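Local coordinates for uncharacterized protein (Streptococcus mutans, PDB 3L7Y) that probably acts as a magnesium-dependent phosphatase of the haloacid dehalogenase-like hydrolase superfamily, at residues 99-104 against 140-145; 196-201 against 212-217. All blocks are in the same frame, centred on the assembly; numbering follows the deposited sequence.

Overall arrangement
Both contacts involve the six-stranded sheet of the cap domain, and they differ in what they join to it. Contact 1 links the core to the cap: 99-104 leaves strand 97-100 of the eight-stranded sheet, whose strand 39-42 leads directly into D43, and 140-145 ends cap strand 138-143. Contact 2 lies wholly within the cap, where helix 194-202 packs on the outermost strand 210-214. Their centres are about 16 Å apart. N102 ND2 and T213 CG2 join them by packing at 4.1 Å. The magnesium ion, held by D43, D45 and D252, lies about 14 Å from the side chain of E101 and about 10 Å from that of A214. Neither contact supplies a metal ligand.

Contact 1 of 2, residues 99-104 against 140-145; sequences VGENGA and ALSGEK
The E101 side chain starts with CG anti to its own carbonyl carbon (chi1 -43°) and bends at chi2 (-71°), and this brings its carboxylate to S142. On the other side S142 OG stands anti to the backbone N (chi1 -176°). S142 OG donates to E101 OE1 at 3.2 Å, and the acceptor uses its syn lone pair, on the side of the second oxygen. S142 OG is also 3.5 Å from E101 OE2. The contact is small and depends on this one pair, with 74 Å² buried in all. The two CA atoms, of E101 and S142, stay 8.3 Å apart, so side chains alone bridge the gap. E101 sits in a turn after strand 97-100, closed by a bond from G103 N to G100 O of 2.9 Å. Its carboxylate has a charged partner too: K184 of strand 182-188 forms a salt bridge with OE1 and a weak hydrogen bond with S142 OG. P81 touches both side chains. Core and cap thus meet here through a buried polar cluster. The lysine probably keeps the carboxylate ionised, and the serine adds a neutral donor to the same oxygen.

Contact 2 of 2, residues 196-201 against 212-217; sequences QIMKAI and GTASGF
M198 lays its thioether over the backbone of strand 210-214. M198 SD is 3.6 Å from A214 N and 3.7 Å from G212 C, so the sulfur sits over the peptide groups between them. The methyl end goes further, with M198 CE 4.0 Å from A214 CB. CG lies anti to the carbonyl carbon (chi1 -79°), and a bend at chi3 (-80°) turns CE toward the alanine. G212 has no side chain, and the methionine passes close over its backbone. I201, one turn later, adds a lighter touch: its CG2 is 4.0 Å from G212 N. No direct hydrogen bond crosses the contact. Instead one water joins the two backbones, donating to M198 O at 2.6 Å and accepting from G212 N at 2.9 Å. It thus serves an N-H on an outermost strand of the sheet. The axes of 196-201 and 212-214 run nearly antiparallel, at 157°, and come within 8.4 Å. The contact lies near the surface of the cap. Beyond 210-214 the same helix face reaches strand 219-224, where M198 touches I220 and I201 touches I222, so helix 194-202 packs against both of these antiparallel strands.

Contact 1 of 2, residues 99-104 against 140-145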
loop_
_atom_site.group_PDB
_atom_site.type_symbol
_atom_site.label_atom_id
_atom_site.label_comp_id
_atom_site.label_asym_id
_atom_site.label_seq_id
_atom_site.Cartn_x
_atom_site.Cartn_y
_atom_site.Cartn_z
ATOM N N VAL A 99 3.940 5.459 4.199
ATOM C CA VAL A 99 2.532 5.131 4.410
ATOM C C VAL A 99 2.395 3.643 4.115
ATOM O O VAL A 99 2.536 3.223 2.953
ATOM C CB VAL A 99 1.605 5.950 3.469
ATOM C CG1 VAL A 99 0.133 5.518 3.632
ATOM C CG2 VAL A 99 1.759 7.439 3.742
ATOM N N GLY A 100 2.168 2.842 5.159
ATOM C CA GLY A 100 1.983 1.412 4.980
ATOM C C GLY A 100 0.550 0.975 5.231
ATOM O O GLY A 100 -0.248 1.753 5.740
ATOM N N GLU A 101 0.228 -0.273 4.898
ATOM C CA GLU A 101 -1.110 -0.831 5.141
ATOM C C GLU A 101 -2.194 -0.084 4.349
ATOM O O GLU A 101 -3.383 -0.141 4.683
ATOM C CB GLU A 101 -1.443 -0.837 6.637
ATOM C CG GLU A 101 -0.307 -1.297 7.560
ATOM C CD GLU A 101 0.004 -2.783 7.481
ATOM O OE1 GLU A 101 -0.801 -3.546 6.922
ATOM O OE2 GLU A 101 1.071 -3.188 7.991
ATOM N N ASN A 102 -1.767 0.571 3.271
ATOM C CA ASN A 102 -2.616 1.450 2.450
ATOM C C ASN A 102 -2.954 2.766 3.111
ATOM O O ASN A 102 -3.563 3.641 2.479
ATOM C CB ASN A 102 -3.909 0.767 1.986
ATOM C CG ASN A 102 -3.650 -0.451 1.127
ATOM O OD1 ASN A 102 -3.104 -0.353 0.032
ATOM N ND2 ASN A 102 -4.034 -1.615 1.628
ATOM N N GLY A 103 -2.558 2.930 4.369
ATOM C CA GLY A 103 -2.855 4.181 5.044
ATOM C C GLY A 103 -2.932 4.201 6.559
ATOM O O GLY A 103 -2.636 5.228 7.165
ATOM N N ALA A 104 -3.340 3.088 7.171
ATOM C CA ALA A 104 -3.566 3.043 8.615
ATOM C C ALA A 104 -2.284 3.233 9.421
ATOM O O ALA A 104 -2.342 3.573 10.607
ATOM C CB ALA A 104 -4.238 1.720 9.016
ATOM N N ALA A 140 -5.057 -13.741 5.416
ATOM C CA ALA A 140 -3.872 -13.377 6.179
ATOM C C ALA A 140 -4.111 -12.112 7.003
ATOM O O ALA A 140 -4.691 -11.136 6.519
ATOM C CB ALA A 140 -2.676 -13.214 5.265
ATOM N N LEU A 141 -3.684 -12.148 8.262
ATOM C CA LEU A 141 -3.813 -11.002 9.153
ATOM C C LEU A 141 -2.483 -10.262 9.227
ATOM O O LEU A 141 -1.426 -10.876 9.421
ATOM C CB LEU A 141 -4.234 -11.463 10.541
ATOM C CG LEU A 141 -5.319 -12.526 10.552
ATOM C CD1 LEU A 141 -5.554 -13.063 11.963
ATOM C CD2 LEU A 141 -6.593 -11.940 9.969
ATOM N N SER A 142 -2.527 -8.946 9.059
ATOM C CA SER A 142 -1.313 -8.146 9.066
ATOM C C SER A 142 -1.215 -7.371 10.379
ATOM O O SER A 142 -1.893 -6.357 10.561
ATOM C CB SER A 142 -1.271 -7.211 7.842
ATOM O OG SER A 142 -0.051 -6.491 7.774
ATOM N N GLY A 143 -0.381 -7.872 11.296
ATOM C CA GLY A 143 -0.276 -7.322 12.638
ATOM C C GLY A 143 0.861 -6.331 12.773
ATOM O O GLY A 143 1.583 -6.044 11.816
ATOM N N GLU A 144 1.028 -5.795 13.971
ATOM C CA GLU A 144 2.013 -4.749 14.181
ATOM C C GLU A 144 3.428 -5.282 13.963
ATOM O O GLU A 144 4.306 -4.565 13.485
ATOM C CB GLU A 144 1.860 -4.180 15.587
ATOM C CG GLU A 144 2.613 -2.895 15.853
ATOM C CD GLU A 144 2.249 -2.309 17.202
ATOM O OE1 GLU A 144 1.482 -2.969 17.937
ATOM O OE2 GLU A 144 2.723 -1.199 17.530
ATOM N N LYS A 145 3.634 -6.553 14.296
ATOM C CA LYS A 145 4.967 -7.147 14.283
ATOM C C LYS A 145 5.066 -8.338 13.343
ATOM O O LYS A 145 6.139 -8.652 12.840
ATOM C CB LYS A 145 5.384 -7.577 15.695
ATOM C CG LYS A 145 5.575 -6.430 16.672
#

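Contact 2 of 2, residues 196-201 against 212-217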
loop_
_atom_site.group_PDB
_atom_site.type_symbol
_atom_site.label_atom_id
_atom_site.label_comp_id
_atom_site.label_asym_id
_atom_site.label_seq_id
_atom_site.Cartn_x
_atom_site.Cartn_y
_atom_site.Cartn_z
ATOM N N GLN A 196 -16.521 -9.492 -6.981
ATOM C CA GLN A 196 -17.647 -10.094 -6.279
ATOM C C GLN A 196 -17.436 -10.140 -4.775
ATOM O O GLN A 196 -18.362 -9.903 -3.995
ATOM C CB GLN A 196 -17.900 -11.515 -6.775
ATOM C CG GLN A 196 -18.982 -12.205 -5.956
ATOM C CD GLN A 196 -19.172 -13.679 -6.283
ATOM O OE1 GLN A 196 -19.933 -14.382 -5.603
ATOM N NE2 GLN A 196 -18.490 -14.154 -7.320
ATOM N N ILE A 197 -16.218 -10.477 -4.367
ATOM C CA ILE A 197 -15.937 -10.677 -2.945
ATOM C C ILE A 197 -15.829 -9.336 -2.251
ATOM O O ILE A 197 -16.211 -9.183 -1.085
ATOM C CB ILE A 197 -14.629 -11.459 -2.750
ATOM C CG1 ILE A 197 -14.797 -12.894 -3.243
ATOM C CG2 ILE A 197 -14.174 -11.415 -1.283
ATOM C CD1 ILE A 197 -13.479 -13.624 -3.390
ATOM N N MET A 198 -15.274 -8.360 -2.970
ATOM C CA MET A 198 -15.223 -7.005 -2.462
ATOM C C MET A 198 -16.623 -6.431 -2.253
ATOM O O MET A 198 -16.875 -5.767 -1.245
ATOM C CB MET A 198 -14.374 -6.105 -3.356
ATOM C CG MET A 198 -12.886 -6.299 -3.115
ATOM S SD MET A 198 -11.839 -5.008 -3.797
ATOM C CE MET A 198 -11.775 -5.541 -5.514
ATOM N N LYS A 199 -17.529 -6.687 -3.189
ATOM C CA LYS A 199 -18.909 -6.229 -3.026
ATOM C C LYS A 199 -19.592 -6.927 -1.847
ATOM O O LYS A 199 -20.330 -6.295 -1.087
ATOM C CB LYS A 199 -19.734 -6.436 -4.292
ATOM C CG LYS A 199 -21.218 -6.136 -4.068
ATOM C CD LYS A 199 -21.950 -5.832 -5.364
ATOM C CE LYS A 199 -23.120 -4.867 -5.124
ATOM N NZ LYS A 199 -24.152 -5.430 -4.202
ATOM N N ALA A 200 -19.344 -8.228 -1.700
ATOM C CA ALA A 200 -19.883 -8.987 -0.569
ATOM C C ALA A 200 -19.417 -8.382 0.759
ATOM O O ALA A 200 -20.185 -8.266 1.724
ATOM C CB ALA A 200 -19.462 -10.441 -0.668
ATOM N N ILE A 201 -18.152 -7.977 0.796
ATOM C CA ILE A 201 -17.602 -7.315 1.971
ATOM C C ILE A 201 -18.290 -5.972 2.217
ATOM O O ILE A 201 -18.677 -5.658 3.347
ATOM C CB ILE A 201 -16.085 -7.112 1.821
ATOM C CG1 ILE A 201 -15.378 -8.448 2.029
ATOM C CG2 ILE A 201 -15.589 -6.056 2.782
ATOM C CD1 ILE A 201 -13.998 -8.536 1.365
ATOM N N GLY A 212 -12.825 -3.594 1.285
ATOM C CA GLY A 212 -11.780 -4.187 0.472
ATOM C C GLY A 212 -11.272 -3.211 -0.576
ATOM O O GLY A 212 -12.015 -2.349 -1.072
ATOM N N THR A 213 -9.994 -3.334 -0.910
ATOM C CA THR A 213 -9.428 -2.535 -1.978
ATOM C C THR A 213 -8.475 -3.455 -2.719
ATOM O O THR A 213 -7.688 -4.151 -2.093
ATOM C CB THR A 213 -8.685 -1.303 -1.416
ATOM O OG1 THR A 213 -8.206 -0.475 -2.492
ATOM C CG2 THR A 213 -7.506 -1.740 -0.522
ATOM N N ALA A 214 -8.561 -3.494 -4.046
ATOM C CA ALA A 214 -7.633 -4.310 -4.823
ATOM C C ALA A 214 -6.203 -3.804 -4.650
ATOM O O ALA A 214 -5.870 -2.682 -5.058
ATOM C CB ALA A 214 -8.025 -4.328 -6.299
ATOM N N SER A 215 -5.368 -4.645 -4.048
ATOM C CA SER A 215 -3.971 -4.333 -3.801
ATOM C C SER A 215 -3.044 -5.212 -4.636
ATOM O O SER A 215 -1.915 -5.490 -4.234
ATOM C CB SER A 215 -3.647 -4.538 -2.317
ATOM O OG SER A 215 -3.876 -5.883 -1.930
ATOM N N GLY A 216 -3.523 -5.667 -5.787
ATOM C CA GLY A 216 -2.709 -6.481 -6.672
ATOM C C GLY A 216 -3.504 -7.581 -7.344
ATOM O O GLY A 216 -4.635 -7.875 -6.948
ATOM N N PHE A 217 -2.909 -8.188 -8.367
ATOM C CA PHE A 217 -3.554 -9.269 -9.104
ATOM C C PHE A 217 -3.762 -10.471 -8.184
ATOM O O PHE A 217 -2.804 -11.064 -7.683
ATOM C CB PHE A 217 -2.722 -9.656 -10.335
ATOM C CG PHE A 217 -3.425 -10.601 -11.269
ATOM C CD1 PHE A 217 -3.227 -11.974 -11.172
ATOM C CD2 PHE A 217 -4.287 -10.121 -12.242
ATOM C CE1 PHE A 217 -3.878 -12.850 -12.031
ATOM C CE2 PHE A 217 -4.940 -10.991 -13.108
ATOM C CZ PHE A 217 -4.735 -12.357 -13.003
HETATM O O HOH W 1 -15.213 -3.975 -0.351
#